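Local coordinates for protein HAD family phosphatase (Pseudomonas syringae pv. tomato, PDB 2ODA) that belongs to a Pseudomonas-specific subfamily of the haloacid dehalogenase (HAD) superfamily, with the HAD fold but a biochemical function that is not firmly established, at residues 17-20 and 21-25; 186-189 and 190-193; 148-151 and 152-155; 61-64 and 65-69. All coordinates share one frame; numbering follows the deposited sequence.

Contact 1 (17-20 and 21-25)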
loop_
_atom_site.group_PDB
_atom_site.type_symbol
_atom_site.label_atom_id
_atom_site.label_comp_id
_atom_site.label_asym_id
_atom_site.label_seq_id
_atom_site.Cartn_x
_atom_site.Cartn_y
_atom_site.Cartn_z
ATOM N N LEU B 17 -7.458 -16.324 13.680
ATOM C CA LEU B 17 -8.912 -16.516 13.764
ATOM C C LEU B 17 -9.255 -17.918 14.283
ATOM O O LEU B 17 -10.138 -18.089 15.110
ATOM C CB LEU B 17 -9.554 -16.303 12.385
ATOM C CG LEU B 17 -9.510 -14.855 11.856
ATOM C CD1 LEU B 17 -9.884 -14.841 10.367
ATOM C CD2 LEU B 17 -10.464 -13.999 12.693
ATOM N N VAL B 18 -8.544 -18.917 13.770
ATOM C CA VAL B 18 -8.838 -20.305 14.071
ATOM C C VAL B 18 -7.492 -20.979 14.336
ATOM O O VAL B 18 -6.448 -20.328 14.246
ATOM C CB VAL B 18 -9.555 -21.020 12.871
ATOM C CG1 VAL B 18 -10.973 -20.457 12.607
ATOM C CG2 VAL B 18 -8.717 -20.928 11.596
ATOM N N ASP B 19 -7.510 -22.277 14.625
ATOM C CA ASP B 19 -6.273 -23.074 14.669
ATOM C C ASP B 19 -5.242 -22.563 15.690
ATOM O O ASP B 19 -4.082 -22.253 15.353
ATOM C CB ASP B 19 -5.661 -23.234 13.252
ATOM C CG ASP B 19 -4.503 -24.227 13.235
ATOM O OD1 ASP B 19 -4.447 -25.085 14.136
ATOM O OD2 ASP B 19 -3.663 -24.138 12.337
ATOM N N PHE B 20 -5.675 -22.451 16.938
ATOM C CA PHE B 20 -4.790 -21.999 18.023
ATOM C C PHE B 20 -3.499 -22.825 18.001
ATOM O O PHE B 20 -3.553 -24.068 17.984
ATOM C CB PHE B 20 -5.522 -22.196 19.354
ATOM C CG PHE B 20 -4.799 -21.659 20.557
ATOM C CD1 PHE B 20 -5.136 -20.410 21.082
ATOM C CD2 PHE B 20 -3.813 -22.406 21.183
ATOM C CE1 PHE B 20 -4.504 -19.912 22.233
ATOM C CE2 PHE B 20 -3.128 -21.896 22.332
ATOM C CZ PHE B 20 -3.489 -20.637 22.847
ATOM N N GLY B 21 -2.353 -22.138 18.004
ATOM C CA GLY B 21 -1.061 -22.816 17.926
ATOM C C GLY B 21 -0.596 -23.244 16.547
ATOM O O GLY B 21 0.390 -23.983 16.443
ATOM N N ALA B 22 -1.281 -22.766 15.500
ATOM C CA ALA B 22 -0.913 -22.998 14.076
ATOM C C ALA B 22 -0.663 -24.476 13.785
ATOM O O ALA B 22 0.353 -24.853 13.179
ATOM C CB ALA B 22 0.342 -22.150 13.671
ATOM N N GLN B 23 -1.595 -25.310 14.232
ATOM C CA GLN B 23 -1.415 -26.772 14.123
ATOM C C GLN B 23 -1.627 -27.312 12.728
ATOM O O GLN B 23 -1.160 -28.425 12.414
ATOM C CB GLN B 23 -2.306 -27.473 15.154
ATOM C CG GLN B 23 -1.914 -27.065 16.574
ATOM C CD GLN B 23 -0.576 -27.673 16.956
ATOM O OE1 GLN B 23 -0.494 -28.874 17.199
ATOM N NE2 GLN B 23 0.489 -26.855 16.959
ATOM N N ALA B 24 -2.313 -26.552 11.869
ATOM C CA ALA B 24 -2.481 -26.975 10.457
ATOM C C ALA B 24 -1.128 -27.186 9.759
ATOM O O ALA B 24 -1.022 -27.962 8.793
ATOM C CB ALA B 24 -3.328 -25.972 9.679
ATOM N N ALA B 25 -0.100 -26.487 10.228
ATOM C CA ALA B 25 1.258 -26.677 9.712
ATOM C C ALA B 25 1.864 -28.048 10.040
ATOM O O ALA B 25 2.973 -28.355 9.565
ATOM C CB ALA B 25 2.188 -25.553 10.221
#
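Asp19 reaches the backbone of Gln23 and Ala24 because its CG stands anti to its own nitrogen (chi1 -171°) and chi2 is small, which presents both carboxylate oxygens to the two successive amides. Each oxygen takes one of them on its syn side and moderately out of the carboxylate plane. Gln23 N donates to Asp19 OD1 over 2.9 Å along a bent path, whereas Ala24 N meets Asp19 OD2 at 2.8 Å in a much straighter bond. The methyl of Ala24 comes close beside the same oxygen, with CB 3.2 Å from Asp19 OD2. The chain returns to the aspartate through a type II beta turn from Asp19 to Ala22, closed by Ala22 N on Asp19 O at 2.9 Å. Gly21 holds the positive-phi corner of this turn, and Gly21 O is engaged from above its carbonyl plane by Gln23 NE2 at 2.9 Å, a nearly linear bond that lies in the amide plane of the glutamine. The Phe20 ring meets Trp145 edge-to-face. The loop follows the segment corresponding to HAD motif I, in which Ser14 occupies the place usually taken by the second aspartate; Asp19 lies just beyond the motif. With Ser14 OG also bonded to OD2, the buried carboxylate has three donors, so its polar oxygens are satisfied inside the protein and its rotation is fixed by the loop it organises.

Contact 2 (186-189 and 190-193)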
loop_
_atom_site.group_PDB
_atom_site.type_symbol
_atom_site.label_atom_id
_atom_site.label_comp_id
_atom_site.label_asym_id
_atom_site.label_seq_id
_atom_site.Cartn_x
_atom_site.Cartn_y
_atom_site.Cartn_z
ATOM N N ILE B 186 -5.605 2.382 19.306
ATOM C CA ILE B 186 -4.955 2.805 18.050
ATOM C C ILE B 186 -5.665 4.029 17.443
ATOM O O ILE B 186 -5.013 4.957 16.919
ATOM C CB ILE B 186 -4.814 1.638 17.057
ATOM C CG1 ILE B 186 -3.702 0.678 17.561
ATOM C CG2 ILE B 186 -4.512 2.160 15.624
ATOM C CD1 ILE B 186 -3.662 -0.721 16.830
ATOM N N ALA B 187 -6.992 4.054 17.531
ATOM C CA ALA B 187 -7.739 5.208 16.999
ATOM C C ALA B 187 -7.333 6.492 17.732
ATOM O O ALA B 187 -7.158 7.534 17.097
ATOM C CB ALA B 187 -9.244 4.968 17.103
ATOM N N LEU B 188 -7.173 6.399 19.060
ATOM C CA LEU B 188 -6.692 7.499 19.904
ATOM C C LEU B 188 -5.290 7.929 19.509
ATOM O O LEU B 188 -5.040 9.123 19.310
ATOM C CB LEU B 188 -6.739 7.117 21.395
ATOM C CG LEU B 188 -6.422 8.162 22.496
ATOM C CD1 LEU B 188 -7.296 9.451 22.405
ATOM C CD2 LEU B 188 -6.565 7.517 23.914
ATOM N N ARG B 189 -4.373 6.974 19.380
ATOM C CA ARG B 189 -3.025 7.279 18.822
ATOM C C ARG B 189 -3.080 8.017 17.468
ATOM O O ARG B 189 -2.411 9.040 17.277
ATOM C CB ARG B 189 -2.145 6.016 18.738
ATOM C CG ARG B 189 -1.700 5.536 20.103
ATOM C CD ARG B 189 -1.359 4.046 20.141
ATOM N NE ARG B 189 -0.235 3.734 19.263
ATOM C CZ ARG B 189 0.341 2.543 19.172
ATOM N NH1 ARG B 189 -0.081 1.549 19.939
ATOM N NH2 ARG B 189 1.361 2.360 18.331
ATOM N N ARG B 190 -3.939 7.541 16.570
ATOM C CA ARG B 190 -4.158 8.192 15.268
ATOM C C ARG B 190 -4.660 9.623 15.417
ATOM O O ARG B 190 -4.240 10.514 14.664
ATOM C CB ARG B 190 -5.136 7.381 14.413
ATOM C CG ARG B 190 -4.521 6.077 13.869
ATOM C CD ARG B 190 -5.512 5.284 13.045
ATOM N NE ARG B 190 -5.988 6.036 11.880
ATOM C CZ ARG B 190 -7.156 5.816 11.283
ATOM N NH1 ARG B 190 -7.946 4.853 11.711
ATOM N NH2 ARG B 190 -7.528 6.547 10.244
ATOM N N SER B 191 -5.542 9.834 16.398
ATOM C CA SER B 191 -6.115 11.150 16.663
ATOM C C SER B 191 -5.019 12.127 17.096
ATOM O O SER B 191 -5.142 13.333 16.888
ATOM C CB SER B 191 -7.244 11.053 17.714
ATOM O OG SER B 191 -6.736 11.035 19.048
ATOM N N LYS B 192 -3.941 11.590 17.672
ATOM C CA LYS B 192 -2.783 12.367 18.130
ATOM C C LYS B 192 -1.694 12.490 17.060
ATOM O O LYS B 192 -0.564 12.905 17.346
ATOM C CB LYS B 192 -2.194 11.759 19.416
ATOM C CG LYS B 192 -3.173 11.738 20.577
ATOM C CD LYS B 192 -2.676 10.866 21.736
ATOM C CE LYS B 192 -3.708 10.900 22.869
ATOM N NZ LYS B 192 -3.168 10.401 24.163
ATOM N N GLY B 193 -2.031 12.101 15.833
ATOM C CA GLY B 193 -1.124 12.272 14.701
ATOM C C GLY B 193 -0.216 11.091 14.394
ATOM O O GLY B 193 0.575 11.166 13.444
#
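Ser191 turns its hydroxyl back onto the carbonyl of Leu188, one turn earlier in the same helix, and the bond is short: OG lies 2.6 Å from Leu188 O, in the carbonyl plane and on a lone pair. The torsion responsible (chi1 82°) sets OG between the backbone nitrogen and the carbonyl carbon of its own residue. Lys192 N also approaches Leu188 O, but only weakly, and makes a second bond to Arg189 O at 3.0 Å from well above that carbonyl's plane. This shift from the regular pattern marks the end of helix 179-191, which finishes in a Schellman motif: Gly193, with positive phi, is the C-prime residue, its N bonded to Arg190 O at 3.0 Å, while Glu194 N returns to Arg189 O. On the exposed flank the extended Lys192 chain runs obliquely past Leu188, CE resting 3.9 Å from Leu188 CG. Arg190 lies on the inner flank instead. Its CG sits 3.3 Å from Ile186 O, and beyond it CD meets the CG2 branch of Ile186 at 4.2 Å before the chain bends at chi3 and carries NH1 to Thr5 O. Arg189 leads off in another direction, pairing through NE with Glu194 and through NH1 with His170 O. The side chains of Arg189, Arg190 and Ile186 also touch Trp127 of strand 127-131.

Contact 3 (148-151 and 152-155)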
loop_
_atom_site.group_PDB
_atom_site.type_symbol
_atom_site.label_atom_id
_atom_site.label_comp_id
_atom_site.label_asym_id
_atom_site.label_seq_id
_atom_site.Cartn_x
_atom_site.Cartn_y
_atom_site.Cartn_z
ATOM N N LEU B 148 -0.106 -26.427 30.422
ATOM C CA LEU B 148 0.933 -25.617 31.092
ATOM C C LEU B 148 0.357 -25.118 32.399
ATOM O O LEU B 148 -0.845 -25.223 32.610
ATOM C CB LEU B 148 1.294 -24.400 30.245
ATOM C CG LEU B 148 1.826 -24.632 28.833
ATOM C CD1 LEU B 148 1.959 -23.297 28.133
ATOM C CD2 LEU B 148 3.175 -25.370 28.824
ATOM N N ASN B 149 1.201 -24.550 33.256
ATOM C CA ASN B 149 0.687 -23.814 34.407
ATOM C C ASN B 149 0.588 -22.317 34.060
ATOM O O ASN B 149 0.990 -21.909 32.972
ATOM C CB ASN B 149 1.527 -24.101 35.675
ATOM C CG ASN B 149 2.987 -23.705 35.540
ATOM O OD1 ASN B 149 3.324 -22.580 35.140
ATOM N ND2 ASN B 149 3.886 -24.643 35.897
ATOM N N ASN B 150 -0.013 -21.526 34.939
ATOM C CA ASN B 150 -0.199 -20.097 34.682
ATOM C C ASN B 150 1.124 -19.421 34.377
ATOM O O ASN B 150 1.244 -18.670 33.392
ATOM C CB ASN B 150 -0.865 -19.379 35.876
ATOM C CG ASN B 150 -2.263 -19.866 36.171
ATOM O OD1 ASN B 150 -2.749 -20.847 35.586
ATOM N ND2 ASN B 150 -2.922 -19.198 37.125
ATOM N N ALA B 151 2.124 -19.688 35.218
ATOM C CA ALA B 151 3.443 -19.096 35.043
ATOM C C ALA B 151 4.053 -19.355 33.663
ATOM O O ALA B 151 4.720 -18.481 33.103
ATOM C CB ALA B 151 4.392 -19.575 36.154
ATOM N N GLU B 152 3.867 -20.573 33.153
ATOM C CA GLU B 152 4.406 -20.978 31.860
ATOM C C GLU B 152 3.655 -20.292 30.732
ATOM O O GLU B 152 4.256 -19.940 29.719
ATOM C CB GLU B 152 4.268 -22.496 31.682
ATOM C CG GLU B 152 5.314 -23.273 32.455
ATOM C CD GLU B 152 5.068 -24.750 32.415
ATOM O OE1 GLU B 152 3.898 -25.199 32.534
ATOM O OE2 GLU B 152 6.063 -25.475 32.285
ATOM N N ARG B 153 2.337 -20.160 30.879
ATOM C CA ARG B 153 1.553 -19.374 29.894
ATOM C C ARG B 153 1.984 -17.900 29.904
ATOM O O ARG B 153 2.159 -17.313 28.855
ATOM C CB ARG B 153 0.039 -19.504 30.122
ATOM C CG ARG B 153 -0.587 -20.784 29.529
ATOM C CD ARG B 153 -2.099 -20.798 29.797
ATOM N NE ARG B 153 -2.364 -20.974 31.223
ATOM C CZ ARG B 153 -2.484 -22.155 31.819
ATOM N NH1 ARG B 153 -2.397 -23.279 31.104
ATOM N NH2 ARG B 153 -2.704 -22.224 33.128
ATOM N N GLU B 154 2.151 -17.316 31.087
ATOM C CA GLU B 154 2.640 -15.936 31.192
ATOM C C GLU B 154 4.009 -15.780 30.530
ATOM O O GLU B 154 4.231 -14.840 29.763
ATOM C CB GLU B 154 2.692 -15.489 32.653
ATOM C CG GLU B 154 3.221 -14.071 32.859
ATOM C CD GLU B 154 2.401 -13.052 32.084
ATOM O OE1 GLU B 154 2.981 -12.329 31.240
ATOM O OE2 GLU B 154 1.173 -12.995 32.307
ATOM N N GLN B 155 4.929 -16.696 30.831
ATOM C CA GLN B 155 6.273 -16.631 30.249
ATOM C C GLN B 155 6.212 -16.648 28.708
ATOM O O GLN B 155 6.870 -15.850 28.063
ATOM C CB GLN B 155 7.188 -17.747 30.799
ATOM C CG GLN B 155 8.656 -17.540 30.464
ATOM C CD GLN B 155 9.612 -18.418 31.296
ATOM O OE1 GLN B 155 9.189 -19.343 31.982
ATOM N NE2 GLN B 155 10.903 -18.128 31.217
#
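Asn149 and Glu152 exchange bonds across the first turn of helix 150-167 as a capping box. Glu152 N donates to Asn149 OD1 at 2.9 Å; in return Asn149 N gives a fairly straight bond to Glu152 OE1, also 2.9 Å, using the anti lone pair of the carboxylate. The asparagine can accept because its CG is tucked between its own nitrogen and carbonyl carbon (chi1 60°), while the glutamate chain, extended beyond CG, runs back at about a right angle to it. A second set of polar contacts belongs to Arg153. Its guanidinium offers an edge to Asn150, NH2 bonding OD1 at 2.8 Å with the acceptor close to the guanidinium plane, although the two flat groups are steeply inclined. NH1 makes a weak bond to Leu148 O and a regular one to Trp145 O near the end of helix 142-147, and Asn149 O lies above the centre of one guanidinium face. Leu148 adds carbon contact, its CD1 3.8 Å from Arg153 CG; its CD2 lies beside the Glu152 carboxylate. Regular backbone bonds continue the helix, as from Glu154 N to Asn150 O. Chemically, the box supplies acceptors for amides at the helix start, where a carboxylate is expected to be stabilised by the helix dipole, while oxygens around the cationic Arg153 should offset its less favourable place there and tie two successive helices together.

Contact 4 (61-64 and 65-69)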
loop_
_atom_site.group_PDB
_atom_site.type_symbol
_atom_site.label_atom_id
_atom_site.label_comp_id
_atom_site.label_asym_id
_atom_site.label_seq_id
_atom_site.Cartn_x
_atom_site.Cartn_y
_atom_site.Cartn_z
ATOM N N LEU B 61 -1.147 -21.280 3.750
ATOM C CA LEU B 61 -1.338 -22.734 3.721
ATOM C C LEU B 61 -1.916 -23.159 2.384
ATOM O O LEU B 61 -2.610 -22.366 1.742
ATOM C CB LEU B 61 -2.269 -23.200 4.852
ATOM C CG LEU B 61 -1.768 -23.078 6.292
ATOM C CD1 LEU B 61 -2.955 -23.047 7.235
ATOM C CD2 LEU B 61 -0.839 -24.203 6.665
ATOM N N PRO B 62 -1.645 -24.413 1.963
ATOM C CA PRO B 62 -2.309 -24.943 0.779
ATOM C C PRO B 62 -3.810 -24.823 0.891
ATOM O O PRO B 62 -4.346 -24.886 2.002
ATOM C CB PRO B 62 -1.935 -26.431 0.808
ATOM C CG PRO B 62 -0.670 -26.513 1.553
ATOM C CD PRO B 62 -0.702 -25.391 2.560
ATOM N N GLU B 63 -4.487 -24.693 -0.249
ATOM C CA GLU B 63 -5.954 -24.569 -0.314
ATOM C C GLU B 63 -6.668 -25.730 0.405
ATOM O O GLU B 63 -7.704 -25.527 1.053
ATOM C CB GLU B 63 -6.386 -24.500 -1.785
ATOM C CG GLU B 63 -7.870 -24.231 -2.050
ATOM C CD GLU B 63 -8.759 -25.455 -1.871
ATOM O OE1 GLU B 63 -8.292 -26.580 -2.120
ATOM O OE2 GLU B 63 -9.942 -25.285 -1.501
ATOM N N ALA B 64 -6.106 -26.938 0.298
ATOM C CA ALA B 64 -6.672 -28.127 0.951
ATOM C C ALA B 64 -6.849 -27.950 2.448
ATOM O O ALA B 64 -7.711 -28.602 3.067
ATOM C CB ALA B 64 -5.801 -29.358 0.676
ATOM N N LEU B 65 -6.020 -27.081 3.019
ATOM C CA LEU B 65 -6.044 -26.778 4.442
ATOM C C LEU B 65 -6.786 -25.486 4.807
ATOM O O LEU B 65 -7.593 -25.487 5.733
ATOM C CB LEU B 65 -4.628 -26.758 5.034
ATOM C CG LEU B 65 -3.823 -28.048 4.907
ATOM C CD1 LEU B 65 -2.481 -27.870 5.608
ATOM C CD2 LEU B 65 -4.632 -29.262 5.410
ATOM N N SER B 66 -6.547 -24.394 4.084
ATOM C CA SER B 66 -7.188 -23.132 4.481
ATOM C C SER B 66 -8.687 -23.096 4.138
ATOM O O SER B 66 -9.459 -22.404 4.816
ATOM C CB SER B 66 -6.469 -21.927 3.875
ATOM O OG SER B 66 -6.455 -22.019 2.469
ATOM N N THR B 67 -9.113 -23.812 3.093
ATOM C CA THR B 67 -10.547 -23.808 2.770
ATOM C C THR B 67 -11.391 -24.353 3.933
ATOM O O THR B 67 -12.321 -23.670 4.377
ATOM C CB THR B 67 -10.855 -24.467 1.376
ATOM O OG1 THR B 67 -10.324 -23.618 0.348
ATOM C CG2 THR B 67 -12.358 -24.635 1.145
ATOM N N PRO B 68 -11.074 -25.573 4.437
ATOM C CA PRO B 68 -11.775 -26.087 5.625
ATOM C C PRO B 68 -11.570 -25.191 6.857
ATOM O O PRO B 68 -12.520 -24.984 7.642
ATOM C CB PRO B 68 -11.138 -27.478 5.842
ATOM C CG PRO B 68 -10.587 -27.855 4.518
ATOM C CD PRO B 68 -10.111 -26.556 3.913
ATOM N N LEU B 69 -10.356 -24.665 7.045
ATOM C CA LEU B 69 -10.101 -23.733 8.165
ATOM C C LEU B 69 -11.004 -22.498 8.180
ATOM O O LEU B 69 -11.326 -21.982 9.258
ATOM C CB LEU B 69 -8.632 -23.248 8.186
ATOM C CG LEU B 69 -7.588 -24.205 8.741
ATOM C CD1 LEU B 69 -6.234 -23.496 8.791
ATOM C CD2 LEU B 69 -8.020 -24.673 10.149
HETATM O O HOH W 1 -4.197 -20.302 2.330
#
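Leu61 packs against Leu65 and Leu69 on the inner side of helix 63-69, its two methyls divided between them. CD1 meets Leu69 CD1 at 3.7 Å, and CD2 reaches Leu65 CD1 less closely, at 4.2 Å; in both cases the side chains cross at about a right angle. The spacing of the two partners, four residues apart, places them on one stripe of the helix, and Pro62 CD extends the apolar patch toward Leu65. At the N-cap position, Pro62 O accepts from two amides: Leu65 N comes from above the carbonyl plane at 2.9 Å, Ser66 N within that plane at 3.1 Å. At Pro68 the helix kinks, since this residue has no N-H to give; its CD instead sits 3.3 Å from Ala64 O. The solvent side, where Glu63 and Thr67 are exposed, is held differently. There Glu63 bends at chi2 (-78°) so that OE2 receives the Thr67 hydroxyl from above the carboxylate plane, OG1 to OE2 being a short 2.5 Å. Between these regions a water donates to Leu61 O at 2.7 Å and is also hydrogen-bonded to Ser66 OG, while Arg82 NH2 provides the same carbonyl with another donor. The helix forms the crossover of a beta-alpha-beta unit between parallel strands 55-58 and 78-79, and Leu61, Ser66 and Leu69 rest on helix 13-17 while Leu65 and Pro68 touch the loop at Pro30.

Overall arrangement
Contacts 1 and 4 form one continuous neighbourhood, their centres 11 Å apart on the same side of the chain's centre. Ala24 of contact 1 inserts its CB beside Leu61 CD1 (3.8 Å) and Leu69 CD1 (3.9 Å), and Val18 touches the end of helix 63-69. Strand 9-12 and helix 13-17 precede that loop and span the usual place of HAD motif I, but its canonical aspartates are not kept (Ser14 stands at the second), so ordinary HAD phosphatase chemistry here is doubtful. Contact 3 comes within about 7 Å of contact 1 between nearest atoms, and Trp145 meets both. Contact 2 lies across the chain's centre, about 32 Å from contact 1 between centres.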